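Local coordinates for beta-lactamase inhibitory protein BLIP-I (Streptomyces exfoliatus, PDB 3GMV) that probably inhibits beta-lactamases by binding them as a protein partner, and is captured here in its unbound form, at residues A[28-33]-A[40-45]; A[62-67]-A[109-114]; A[77-82]-A[127-132]; A[120-125]-A[141-146]; A[133-138]-A[151-156]. One frame throughout, in Å; residues are numbered along the deposited sequence. Where two conformers were deposited one is given.

Contact 1. Residues A[28-33]-A[40-45]; sequences AACDTG and ILCFTE
C30 and C42 face each other across a short antiparallel hairpin and are joined by a disulfide, C30 SG to C42 SG at 2.1 Å. With D31 beside them, they account for about half of the surface buried here. The pair is a non-hydrogen-bonded one with its CA atoms 4.0 Å apart, a spacing that lets half-cystines bridge neighbouring strands. In C30 the sulfur stands anti to the carbonyl carbon (chi1 -54°), in C42 likewise (chi1 -50°), so each leans back beside its own backbone N and the two meet over one face of the sheet. I40 lies on the flank of this bridge: its CG2 touches C30 CB at 3.9 Å, apt for a buried branched residue.

D31 turns to the opposite face together with L41, and it is their backbones that bind: D31 N to L41 O at 2.8 Å and L41 N to D31 O at 3.0 Å. D31 is exposed, where a charged residue is at home. On the A29 side of the disulfide the pairing slackens; the bond from F43 N to A29 O is weak, and a water bridges the same two atoms.

Strand 30-31 is the outermost strand at this end of the sheet, entered from helix 26-29. Helix 17-24 packs on the disulfide face, W21 touching C30 and I40, while strand 52-57 continues the sheet beyond strand 40-43.

Contact 2. Residues A[62-67]-A[109-114]; sequences ELWSKR and GESYPN. With TAM (tris(hydroxyethyl)aminomethane), chain B.
The pocket that holds a tris(hydroxyethyl)aminomethane molecule opens at one end of this strand pair, where W64 and P113 meet the ligand and T58 completes the site. The amine N of the ligand sits over the centre of the indole face, 3.3 Å from W64 CD2, and the broad, flat indole lies against S65 CB near the rim of its opposite face. With CG held between the backbone N and the carbonyl carbon (chi1 67°), the W64 ring is set beside the partner strand, its CE3 3.8 Å from P113 CA. The ligand's placement beside P113 is approximate.

Away from the pocket, along the strands, the bonding is regular: Y112 N to W64 O at 2.8 Å, and K66 N to E110 O at 2.9 Å, nearly straight at 173°. Glycine fits position 109 because a side chain there would collide with K66 O. K66 bends at chi3 and sends its NZ to the carbonyl oxygens of Y8 and I11, with a weak water bridge to E110 OE1.

W64 and S65 both face S56 of strand 52-57, on the other side, a classic beta bulge, and strands 63-69 and 105-111 pair as in the central antiparallel sheet of a two-layer alpha/beta sandwich.

Contact 3. Residues A[77-82]-A[127-132]; sequences PSVKLS and CAAATG
The backbones of P77-V79 and C127-T131 meet without forming a regular sheet pair: the loop entering helix 81-84 passes the end of strand 122-128, with S78 and A129 closest at 4.7 Å between their CA atoms. The direct bond between them is weak, S78 N to A128 O at 3.5 Å and 122°, and S78 N has a firmer acceptor in S104 OG. A water also links the segments. It donates to V79 O and A129 O and accepts from K80 NZ, whose side chain folds back at chi2 to arrive there, so two carbonyls of different segments share one lysine through a single solvent molecule.

P77 lays CB and CG against the other segment. Its CB lies 3.4 Å from A128 O and its CG 3.9 Å from T131 CG2, the two side chains meeting at a slant; the compact apolar ring packs against the A128-A130 backbone. V79 is buried. Its CG1, set between the backbone N and the carbonyl carbon (chi1 63°), reaches C127 O at 3.4 Å and the methylene of C127 and the methyl of A129, both 4.1 Å away. Small alanines let the loop come this near, A129 CB approaching V79 O to 3.4 Å.

C127 is tied by a disulfide to C105 on strand 105-111. On the other flank, strand 137-143 bonds to C127, while L155 packs on L81 and A129.

Contact 4. Residues A[120-125]-A[141-146]; sequences GFEEKY and HLTDGV
K124 lays its extended chain over one face of the H141 imidazole, CG 3.6 Å from the ring centroid and only 6° off the normal, a CH-pi contact. Both side chains leave the same face of the sheet, from a non-hydrogen-bonded pair, and both first torsions set CG anti to the carbonyl carbon (chi1 -67° in K124), which sends the lysine methylenes across the ring at a slant. A lysine suits this surface site, since its methylenes cover the imidazole while the ammonium end lies beyond the ring. On the opposite face of the sheet, L142 CD1 approaches Y125 CE2 at 4.1 Å; L142 also touches E93 and L96 of helix 93-99.

D144 turns its carboxylate back on the loop that leads into strand 122-128. G120 N meets OD2 at 2.8 Å on the syn side, near the carboxylate plane, whereas F121 N comes to OD1 at 3.0 Å from above that plane. D144 N in turn bonds F121 O. Further along, L142 N bonds E123 O at 2.8 Å.

The type I' turn T143-V146, whose positive phi angles glycine (G145) takes readily, leads on to strand 146-153 from the edge of this antiparallel beta hairpin of strands 122-128 and 137-143.

Contact 5. Residues A[133-138]-A[151-156]; sequences LFPPSA and YQRSLT
R153 reaches across to P135 and grips its carbonyl oxygen side-on with two nitrogens, NE at 2.6 Å and NH1 at 2.7 Å from P135 O. The oxygen lies at the edge of the guanidinium, near its plane, so one acceptor is shared by two N-H groups and the flat group is held against rotation. The conformation explains the reach: CG is placed between the backbone N and the carbonyl carbon (chi1 62°), and the chain then runs extended from CG to NE alongside S137, whose CB lies over one guanidinium face, toward the rim. An arginine is apt here, being long enough to span from one strand to the proline loop and able to satisfy a carbonyl with two donors. Its backbone also pairs with S137, R153 N to S137 O at 2.9 Å and S137 N to R153 O at 3.0 Å.

Q152 is folded rather than extended. With chi1 71° and chi2 85° its amide curls back so that OE1 accepts from L155 N at 2.9 Å, which steadies the chain as it leaves the strand after R153. L155 spreads its two methyls over A138 of the neighbouring strand and P136 just before it: CD1 lies 4.1 Å from A138 CB and CD2 4.2 Å from P136 CB. The short A138 leaves room for that leucine.

This is the last hairpin of the sheet, strand 146-153 being one outermost strand. Y84 of helix 81-84 packs on A138, Q152 and L155, while Y126 of strand 122-128 touches P135 and S137.

Overall arrangement
From the N terminus, contact 1 closes the first short hairpin at one edge of the antiparallel sheet and is complete before any other opens. Contact 2 closes a long loop, bringing strand 63-69 beside strand 105-111; contact 3 opens within that loop and closes beyond it, so the two cross. Contact 4 closes the hairpin of strands 122-128 and 137-143, probably hydrogen-bonds to contact 2, and crosses contacts 3 and 5. Contact 5 closes the final hairpin and touches contact 3, about 7 Å away between centres, tying the C terminus to helix 81-84. Contacts 1 and 4 lie on opposite sides of the chain's centre.

Contact 1. Residues A[28-33]-A[40-45]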
# COMPACT_ATOMS: atom_id res chain seq x y z
N ALA A 28 1.30 -5.04 -21.92
CA ALA A 28 2.17 -3.87 -22.06
C ALA A 28 2.51 -3.23 -20.72
O ALA A 28 3.56 -2.58 -20.61
CB ALA A 28 1.54 -2.83 -23.01
N ALA A 29 1.65 -3.38 -19.72
CA ALA A 29 1.87 -2.69 -18.43
C ALA A 29 2.22 -3.59 -17.23
O ALA A 29 2.76 -3.14 -16.23
CB ALA A 29 0.63 -1.83 -18.09
N CYS A 30 1.90 -4.87 -17.34
CA CYS A 30 1.96 -5.75 -16.18
C CYS A 30 2.70 -7.03 -16.53
O CYS A 30 2.93 -7.33 -17.72
CB CYS A 30 0.55 -6.12 -15.73
SG CYS A 30 -0.50 -4.70 -15.43
N ASP A 31 3.08 -7.78 -15.50
CA ASP A 31 3.70 -9.08 -15.66
C ASP A 31 3.20 -10.06 -14.60
O ASP A 31 2.74 -9.66 -13.53
CB ASP A 31 5.22 -8.95 -15.49
CG ASP A 31 5.85 -8.17 -16.62
OD1 ASP A 31 6.03 -8.74 -17.70
OD2 ASP A 31 6.22 -7.00 -16.40
N THR A 32 3.27 -11.33 -14.93
CA THR A 32 2.96 -12.38 -13.99
C THR A 32 4.04 -13.47 -14.18
O THR A 32 4.82 -13.43 -15.16
CB THR A 32 1.53 -12.96 -14.20
OG1 THR A 32 1.27 -13.99 -13.23
CG2 THR A 32 1.38 -13.56 -15.57
N GLY A 33 4.12 -14.41 -13.24
CA GLY A 33 5.11 -15.48 -13.31
C GLY A 33 6.54 -15.07 -13.00
O GLY A 33 6.82 -13.99 -12.45
N ILE A 40 0.20 -10.53 -9.91
CA ILE A 40 0.42 -9.60 -11.02
C ILE A 40 1.17 -8.44 -10.48
O ILE A 40 0.86 -7.98 -9.38
CB ILE A 40 -0.97 -9.08 -11.56
CG1 ILE A 40 -1.75 -10.23 -12.22
CG2 ILE A 40 -0.75 -7.95 -12.56
CD1 ILE A 40 -3.21 -9.90 -12.57
N LEU A 41 2.10 -7.88 -11.26
CA LEU A 41 2.80 -6.67 -10.85
C LEU A 41 2.77 -5.73 -12.06
O LEU A 41 3.06 -6.16 -13.18
CB LEU A 41 4.26 -7.01 -10.54
CG LEU A 41 5.20 -5.94 -10.01
CD1 LEU A 41 4.68 -5.43 -8.69
CD2 LEU A 41 6.61 -6.55 -9.82
N CYS A 42 2.40 -4.47 -11.83
CA CYS A 42 2.32 -3.47 -12.91
C CYS A 42 3.13 -2.25 -12.47
O CYS A 42 2.97 -1.76 -11.36
CB CYS A 42 0.87 -3.05 -13.17
SG CYS A 42 -0.33 -4.43 -13.40
N PHE A 43 3.99 -1.75 -13.36
CA PHE A 43 4.82 -0.56 -13.09
C PHE A 43 4.29 0.62 -13.88
O PHE A 43 3.84 0.46 -15.00
CB PHE A 43 6.28 -0.83 -13.49
CG PHE A 43 7.04 -1.70 -12.52
CD1 PHE A 43 7.63 -1.16 -11.39
CD2 PHE A 43 7.17 -3.07 -12.74
CE1 PHE A 43 8.34 -1.96 -10.49
CE2 PHE A 43 7.88 -3.88 -11.85
CZ PHE A 43 8.46 -3.32 -10.72
N THR A 44 4.32 1.83 -13.31
CA THR A 44 3.82 2.99 -14.03
C THR A 44 4.94 3.59 -14.90
O THR A 44 4.65 4.36 -15.80
CB THR A 44 3.33 4.11 -13.09
OG1 THR A 44 4.45 4.61 -12.33
CG2 THR A 44 2.24 3.57 -12.13
N GLU A 45 6.19 3.26 -14.60
CA GLU A 45 7.35 3.81 -15.34
C GLU A 45 8.39 2.74 -15.53
O GLU A 45 8.35 1.69 -14.89
CB GLU A 45 7.97 4.97 -14.55
CG GLU A 45 7.03 6.11 -14.37
CD GLU A 45 7.60 7.23 -13.51
OE1 GLU A 45 8.75 7.15 -13.07
OE2 GLU A 45 6.87 8.21 -13.28
O HOH W 1 5.35 -3.35 -15.66

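Contact 2. Residues A[62-67]-A[109-114]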
# COMPACT_ATOMS: atom_id res chain seq x y z
N GLU A 62 -9.45 -14.90 -6.83
CA GLU A 62 -10.06 -13.61 -6.46
C GLU A 62 -9.06 -12.72 -5.72
O GLU A 62 -8.32 -13.21 -4.88
CB GLU A 62 -11.29 -13.84 -5.58
CG GLU A 62 -12.40 -14.56 -6.33
CD GLU A 62 -13.59 -14.93 -5.47
OE1 GLU A 62 -13.62 -14.61 -4.27
OE2 GLU A 62 -14.55 -15.51 -6.03
N LEU A 63 -9.08 -11.42 -6.01
CA LEU A 63 -8.10 -10.49 -5.41
C LEU A 63 -8.30 -10.37 -3.90
O LEU A 63 -9.39 -9.99 -3.45
CB LEU A 63 -8.31 -9.09 -6.05
CG LEU A 63 -7.33 -8.04 -5.59
CD1 LEU A 63 -5.99 -8.40 -6.28
CD2 LEU A 63 -7.76 -6.62 -5.97
N TRP A 64 -7.27 -10.67 -3.11
CA TRP A 64 -7.38 -10.45 -1.67
C TRP A 64 -6.37 -9.40 -1.20
O TRP A 64 -6.46 -8.91 -0.07
CB TRP A 64 -7.14 -11.78 -0.89
CG TRP A 64 -5.74 -12.29 -1.01
CD1 TRP A 64 -5.24 -13.09 -2.00
CD2 TRP A 64 -4.65 -12.02 -0.12
NE1 TRP A 64 -3.91 -13.33 -1.80
CE2 TRP A 64 -3.52 -12.69 -0.65
CE3 TRP A 64 -4.52 -11.29 1.06
CZ2 TRP A 64 -2.25 -12.63 -0.05
CZ3 TRP A 64 -3.25 -11.25 1.68
CH2 TRP A 64 -2.15 -11.91 1.12
N SER A 65 -5.39 -9.06 -2.04
CA SER A 65 -4.33 -8.16 -1.58
C SER A 65 -3.92 -7.15 -2.67
O SER A 65 -3.70 -7.54 -3.81
CB SER A 65 -3.10 -8.98 -1.20
OG SER A 65 -2.04 -8.10 -0.81
N LYS A 66 -3.82 -5.88 -2.28
CA LYS A 66 -3.24 -4.84 -3.10
C LYS A 66 -2.07 -4.23 -2.36
O LYS A 66 -2.18 -3.95 -1.16
CB LYS A 66 -4.27 -3.72 -3.35
CG LYS A 66 -5.51 -4.20 -4.10
CD LYS A 66 -6.66 -3.17 -4.14
CE LYS A 66 -6.26 -1.89 -4.84
NZ LYS A 66 -7.42 -0.95 -4.82
N ARG A 67 -0.99 -3.96 -3.08
CA ARG A 67 0.14 -3.26 -2.48
C ARG A 67 0.70 -2.32 -3.53
O ARG A 67 0.48 -2.53 -4.75
CB ARG A 67 1.22 -4.26 -2.00
CG ARG A 67 1.92 -5.08 -3.11
CD ARG A 67 2.69 -6.28 -2.52
NE ARG A 67 3.32 -7.08 -3.56
CZ ARG A 67 4.56 -6.91 -4.00
NH1 ARG A 67 5.33 -5.96 -3.50
NH2 ARG A 67 5.05 -7.70 -4.94
N GLY A 109 -0.89 -0.14 0.75
CA GLY A 109 -1.53 -1.44 0.59
C GLY A 109 -2.75 -1.68 1.46
O GLY A 109 -2.93 -1.06 2.52
N GLU A 110 -3.62 -2.59 0.99
CA GLU A 110 -4.79 -3.05 1.78
C GLU A 110 -4.97 -4.53 1.49
O GLU A 110 -4.68 -4.98 0.36
CB GLU A 110 -6.07 -2.28 1.41
CG GLU A 110 -6.09 -0.82 1.82
CD GLU A 110 -7.37 -0.13 1.44
OE1 GLU A 110 -8.04 -0.58 0.49
OE2 GLU A 110 -7.70 0.89 2.09
N SER A 111 -5.43 -5.32 2.45
CA SER A 111 -5.63 -6.72 2.15
C SER A 111 -6.68 -7.33 3.06
O SER A 111 -6.88 -6.86 4.19
CB SER A 111 -4.32 -7.50 2.25
OG SER A 111 -3.93 -7.65 3.62
N TYR A 112 -7.39 -8.32 2.53
CA TYR A 112 -8.31 -9.16 3.29
C TYR A 112 -7.74 -10.58 3.33
O TYR A 112 -8.00 -11.39 2.43
CB TYR A 112 -9.69 -9.15 2.62
CG TYR A 112 -10.48 -7.87 2.83
CD1 TYR A 112 -11.09 -7.59 4.06
CD2 TYR A 112 -10.63 -6.94 1.79
CE1 TYR A 112 -11.81 -6.44 4.25
CE2 TYR A 112 -11.36 -5.76 1.97
CZ TYR A 112 -11.95 -5.53 3.21
OH TYR A 112 -12.68 -4.37 3.39
N PRO A 113 -6.91 -10.88 4.34
CA PRO A 113 -6.22 -12.16 4.35
C PRO A 113 -7.16 -13.34 4.46
O PRO A 113 -6.79 -14.46 4.13
CB PRO A 113 -5.32 -12.08 5.59
CG PRO A 113 -5.26 -10.63 5.94
CD PRO A 113 -6.57 -10.05 5.50
N ASN A 114 -8.40 -13.09 4.86
CA ASN A 114 -9.36 -14.17 5.03
C ASN A 114 -10.42 -14.15 3.94
O ASN A 114 -11.47 -14.80 4.07
CB ASN A 114 -9.97 -14.07 6.44
CG ASN A 114 -8.90 -14.20 7.51
OD1 ASN A 114 -8.02 -15.05 7.41
ND2 ASN A 114 -8.94 -13.32 8.51
C TAM B . -4.20 -16.12 1.72
C1 TAM B . -2.97 -15.62 2.45
C2 TAM B . -5.07 -16.97 2.65
C3 TAM B . -3.79 -16.93 0.52
C4 TAM B . -3.35 -14.61 3.52
C5 TAM B . -5.05 -16.44 4.09
C6 TAM B . -4.97 -17.20 -0.41
N TAM B . -4.97 -14.97 1.26
O4 TAM B . -2.14 -14.13 4.13
O5 TAM B . -4.51 -17.43 4.98
O6 TAM B . -6.18 -16.74 0.19
O HOH W 2 -6.36 -0.16 -1.80

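Contact 3. Residues A[77-82]-A[127-132]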
# COMPACT_ATOMS: atom_id res chain seq x y z
N PRO A 77 4.31 16.14 3.62
CA PRO A 77 5.34 15.36 4.30
C PRO A 77 5.88 16.15 5.50
O PRO A 77 6.46 17.23 5.34
CB PRO A 77 6.46 15.23 3.26
CG PRO A 77 5.85 15.68 1.94
CD PRO A 77 4.67 16.52 2.24
N SER A 78 5.71 15.62 6.70
CA SER A 78 5.98 16.41 7.88
C SER A 78 6.12 15.59 9.13
O SER A 78 6.26 16.14 10.25
CB SER A 78 4.86 17.41 8.07
OG SER A 78 3.62 16.76 8.24
N VAL A 79 6.08 14.26 9.01
CA VAL A 79 6.14 13.46 10.23
C VAL A 79 7.51 13.60 10.92
O VAL A 79 8.55 13.71 10.24
CB VAL A 79 5.78 11.97 9.94
CG1 VAL A 79 6.84 11.32 8.96
CG2 VAL A 79 5.67 11.16 11.24
N LYS A 80 7.47 13.65 12.26
CA LYS A 80 8.64 13.84 13.10
C LYS A 80 8.83 12.65 14.03
O LYS A 80 7.87 11.93 14.32
CB LYS A 80 8.43 15.09 14.00
CG LYS A 80 8.27 16.40 13.25
CD LYS A 80 9.47 16.73 12.33
CE LYS A 80 9.15 17.96 11.46
NZ LYS A 80 10.21 18.09 10.41
N LEU A 81 10.05 12.46 14.52
CA LEU A 81 10.29 11.43 15.52
C LEU A 81 9.42 11.66 16.75
O LEU A 81 8.94 10.72 17.36
CB LEU A 81 11.78 11.37 15.90
CG LEU A 81 12.18 10.21 16.80
CD1 LEU A 81 11.75 8.86 16.21
CD2 LEU A 81 13.69 10.31 16.99
N SER A 82 9.16 12.92 17.09
CA SER A 82 8.28 13.21 18.22
C SER A 82 6.89 12.55 18.04
O SER A 82 6.33 11.95 18.97
CB SER A 82 8.10 14.74 18.32
OG SER A 82 7.33 15.11 19.46
N CYS A 127 4.50 7.04 5.81
CA CYS A 127 4.49 8.46 6.09
C CYS A 127 5.86 9.07 5.84
O CYS A 127 6.81 8.84 6.61
CB CYS A 127 4.08 8.67 7.56
SG CYS A 127 2.53 7.93 7.99
N ALA A 128 5.99 9.89 4.79
CA ALA A 128 7.31 10.46 4.44
C ALA A 128 7.53 11.74 5.23
O ALA A 128 6.61 12.53 5.38
CB ALA A 128 7.34 10.78 2.95
N ALA A 129 8.75 11.94 5.72
CA ALA A 129 9.09 13.15 6.44
C ALA A 129 9.45 14.30 5.49
O ALA A 129 9.52 15.46 5.92
CB ALA A 129 10.26 12.88 7.42
N ALA A 130 9.68 13.99 4.22
CA ALA A 130 10.11 15.01 3.26
C ALA A 130 9.75 14.60 1.83
O ALA A 130 9.38 13.47 1.59
CB ALA A 130 11.63 15.25 3.38
N THR A 131 9.78 15.55 0.90
CA THR A 131 9.61 15.19 -0.51
C THR A 131 10.84 14.46 -1.02
O THR A 131 11.87 14.37 -0.34
CB THR A 131 9.40 16.43 -1.33
OG1 THR A 131 10.52 17.31 -1.09
CG2 THR A 131 8.12 17.13 -0.93
N GLY A 132 10.74 13.90 -2.23
CA GLY A 132 11.89 13.36 -2.91
C GLY A 132 12.05 11.88 -2.72
O GLY A 132 11.17 11.21 -2.16
O HOH W 3 9.22 16.01 8.76

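Contact 4. Residues A[120-125]-A[141-146]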
# COMPACT_ATOMS: atom_id res chain seq x y z
N GLY A 120 -9.96 -9.07 9.88
CA GLY A 120 -8.51 -8.92 9.80
C GLY A 120 -8.06 -8.05 8.63
O GLY A 120 -6.95 -8.20 8.13
N PHE A 121 -8.90 -7.10 8.25
CA PHE A 121 -8.58 -6.15 7.16
C PHE A 121 -7.32 -5.37 7.51
O PHE A 121 -7.26 -4.74 8.57
CB PHE A 121 -9.73 -5.17 6.99
CG PHE A 121 -9.50 -4.11 5.94
CD1 PHE A 121 -9.12 -4.46 4.65
CD2 PHE A 121 -9.72 -2.79 6.24
CE1 PHE A 121 -8.94 -3.48 3.66
CE2 PHE A 121 -9.54 -1.81 5.25
CZ PHE A 121 -9.15 -2.17 3.97
N GLU A 122 -6.32 -5.42 6.65
CA GLU A 122 -5.01 -4.82 6.95
C GLU A 122 -4.78 -3.63 6.03
O GLU A 122 -4.99 -3.76 4.82
CB GLU A 122 -3.88 -5.85 6.77
CG GLU A 122 -2.45 -5.32 7.08
CD GLU A 122 -1.34 -6.30 6.68
OE1 GLU A 122 -1.02 -7.18 7.50
OE2 GLU A 122 -0.77 -6.17 5.58
N GLU A 123 -4.38 -2.50 6.60
CA GLU A 123 -4.08 -1.30 5.82
C GLU A 123 -2.66 -0.91 6.14
O GLU A 123 -2.26 -0.91 7.32
CB GLU A 123 -4.99 -0.16 6.25
CG GLU A 123 -6.51 -0.36 5.98
CD GLU A 123 -7.38 0.62 6.76
OE1 GLU A 123 -7.76 0.33 7.92
OE2 GLU A 123 -7.69 1.69 6.23
N LYS A 124 -1.88 -0.57 5.12
CA LYS A 124 -0.49 -0.23 5.31
C LYS A 124 -0.31 1.23 4.93
O LYS A 124 -0.59 1.61 3.79
CB LYS A 124 0.43 -1.12 4.45
CG LYS A 124 0.44 -2.62 4.89
CD LYS A 124 1.57 -3.39 4.21
CE LYS A 124 1.48 -4.87 4.63
NZ LYS A 124 2.50 -5.74 3.95
N TYR A 125 0.16 2.03 5.89
CA TYR A 125 0.47 3.43 5.65
C TYR A 125 1.97 3.73 5.66
O TYR A 125 2.75 3.16 6.45
CB TYR A 125 -0.27 4.29 6.68
CG TYR A 125 -1.73 4.49 6.39
CD1 TYR A 125 -2.14 5.47 5.49
CD2 TYR A 125 -2.72 3.70 7.00
CE1 TYR A 125 -3.49 5.69 5.23
CE2 TYR A 125 -4.09 3.91 6.74
CZ TYR A 125 -4.44 4.90 5.84
OH TYR A 125 -5.75 5.17 5.54
N HIS A 141 0.94 -0.05 10.25
CA HIS A 141 -0.05 -0.96 9.68
C HIS A 141 -1.23 -1.09 10.64
O HIS A 141 -1.03 -1.24 11.86
CB HIS A 141 0.56 -2.35 9.38
CG HIS A 141 1.73 -2.30 8.43
ND1 HIS A 141 2.47 -3.41 8.12
CD2 HIS A 141 2.30 -1.27 7.76
CE1 HIS A 141 3.44 -3.09 7.29
NE2 HIS A 141 3.37 -1.79 7.06
N LEU A 142 -2.46 -1.06 10.12
CA LEU A 142 -3.66 -1.21 10.94
C LEU A 142 -4.30 -2.55 10.61
O LEU A 142 -4.27 -2.97 9.44
CB LEU A 142 -4.64 -0.08 10.63
CG LEU A 142 -4.21 1.33 10.98
CD1 LEU A 142 -5.24 2.34 10.39
CD2 LEU A 142 -4.11 1.48 12.50
N THR A 143 -4.81 -3.26 11.61
CA THR A 143 -5.56 -4.48 11.37
C THR A 143 -6.91 -4.28 12.09
O THR A 143 -6.92 -4.07 13.32
CB THR A 143 -4.81 -5.74 11.91
OG1 THR A 143 -3.50 -5.83 11.34
CG2 THR A 143 -5.59 -7.03 11.60
N ASP A 144 -8.02 -4.33 11.35
CA ASP A 144 -9.34 -3.94 11.87
C ASP A 144 -9.27 -2.68 12.75
O ASP A 144 -9.78 -2.64 13.87
CB ASP A 144 -9.98 -5.10 12.60
CG ASP A 144 -10.30 -6.26 11.66
OD1 ASP A 144 -10.65 -6.00 10.49
OD2 ASP A 144 -10.16 -7.41 12.07
N GLY A 145 -8.55 -1.69 12.23
CA GLY A 145 -8.53 -0.37 12.84
C GLY A 145 -7.72 -0.25 14.11
O GLY A 145 -7.91 0.72 14.86
N VAL A 146 -6.81 -1.20 14.33
CA VAL A 146 -5.89 -1.16 15.49
C VAL A 146 -4.43 -1.25 15.02
O VAL A 146 -4.10 -2.00 14.08
CB VAL A 146 -6.19 -2.30 16.47
CG1 VAL A 146 -5.15 -2.34 17.64
CG2 VAL A 146 -7.66 -2.18 16.98
O HOH W 4 -7.76 -1.95 9.39

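Contact 5. Residues A[133-138]-A[151-156]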
# COMPACT_ATOMS: atom_id res chain seq x y z
N LEU A 133 13.20 11.36 -3.16
CA LEU A 133 13.49 9.93 -3.10
C LEU A 133 14.05 9.54 -1.74
O LEU A 133 14.88 10.26 -1.15
CB LEU A 133 14.51 9.52 -4.16
CG LEU A 133 14.08 9.40 -5.62
CD1 LEU A 133 15.31 9.05 -6.49
CD2 LEU A 133 13.01 8.32 -5.77
N PHE A 134 13.61 8.38 -1.26
CA PHE A 134 14.13 7.80 -0.05
C PHE A 134 14.22 8.79 1.09
O PHE A 134 15.24 8.91 1.72
CB PHE A 134 15.47 7.10 -0.34
CG PHE A 134 15.30 5.88 -1.21
CD1 PHE A 134 14.63 4.76 -0.72
CD2 PHE A 134 15.76 5.86 -2.52
CE1 PHE A 134 14.45 3.62 -1.50
CE2 PHE A 134 15.57 4.74 -3.32
CZ PHE A 134 14.92 3.62 -2.81
N PRO A 135 13.11 9.47 1.39
CA PRO A 135 13.13 10.34 2.56
C PRO A 135 13.10 9.53 3.87
O PRO A 135 12.79 8.34 3.85
CB PRO A 135 11.85 11.14 2.42
CG PRO A 135 10.88 10.19 1.71
CD PRO A 135 11.76 9.31 0.81
N PRO A 136 13.44 10.17 5.00
CA PRO A 136 13.16 9.55 6.30
C PRO A 136 11.65 9.25 6.35
O PRO A 136 10.88 9.95 5.72
CB PRO A 136 13.50 10.67 7.30
CG PRO A 136 14.50 11.58 6.53
CD PRO A 136 13.94 11.56 5.13
N SER A 137 11.24 8.19 7.04
CA SER A 137 9.82 7.83 6.99
C SER A 137 9.42 7.03 8.21
O SER A 137 10.25 6.56 8.97
CB SER A 137 9.50 7.02 5.73
OG SER A 137 10.14 5.74 5.78
N ALA A 138 8.11 6.92 8.37
CA ALA A 138 7.55 5.93 9.29
C ALA A 138 6.52 5.09 8.54
O ALA A 138 5.90 5.56 7.57
CB ALA A 138 6.95 6.61 10.51
N TYR A 151 7.13 1.23 12.41
CA TYR A 151 8.56 1.23 12.13
C TYR A 151 8.95 2.64 11.72
O TYR A 151 8.14 3.34 11.09
CB TYR A 151 8.86 0.25 10.99
CG TYR A 151 10.33 0.05 10.77
CD1 TYR A 151 11.04 -0.82 11.60
CD2 TYR A 151 11.00 0.70 9.75
CE1 TYR A 151 12.40 -1.01 11.42
CE2 TYR A 151 12.37 0.49 9.57
CZ TYR A 151 13.04 -0.36 10.41
OH TYR A 151 14.40 -0.53 10.21
N GLN A 152 10.18 3.05 12.03
CA GLN A 152 10.68 4.30 11.46
C GLN A 152 12.13 4.21 11.03
O GLN A 152 12.92 3.46 11.59
CB GLN A 152 10.47 5.49 12.41
CG GLN A 152 11.37 5.49 13.64
CD GLN A 152 12.74 6.10 13.37
OE1 GLN A 152 12.93 6.86 12.41
NE2 GLN A 152 13.68 5.77 14.21
N ARG A 153 12.46 4.98 9.99
CA ARG A 153 13.82 5.02 9.47
C ARG A 153 14.25 6.47 9.35
O ARG A 153 13.67 7.24 8.59
CB ARG A 153 13.84 4.37 8.09
CG ARG A 153 12.94 5.12 7.08
CD ARG A 153 13.39 4.96 5.62
NE ARG A 153 12.69 5.83 4.67
CZ ARG A 153 11.94 5.39 3.66
NH1 ARG A 153 11.35 6.25 2.82
NH2 ARG A 153 11.80 4.07 3.45
N SER A 154 15.26 6.83 10.14
CA SER A 154 15.94 8.11 9.99
C SER A 154 15.14 9.33 10.34
O SER A 154 15.53 10.43 9.94
CB SER A 154 16.48 8.29 8.55
OG SER A 154 17.43 7.28 8.29
N LEU A 155 14.05 9.18 11.09
CA LEU A 155 13.29 10.37 11.48
C LEU A 155 14.09 11.29 12.38
O LEU A 155 14.94 10.82 13.14
CB LEU A 155 11.99 9.99 12.20
CG LEU A 155 10.91 9.35 11.34
CD1 LEU A 155 9.73 9.04 12.27
CD2 LEU A 155 10.49 10.25 10.15
N THR A 156 13.78 12.58 12.31
CA THR A 156 14.34 13.60 13.19
C THR A 156 13.21 14.06 14.07
O THR A 156 12.08 14.20 13.58
CB THR A 156 14.74 14.88 12.38
OG1 THR A 156 15.77 14.54 11.45
CG2 THR A 156 15.28 15.96 13.32
OXT THR A 156 13.39 14.29 15.26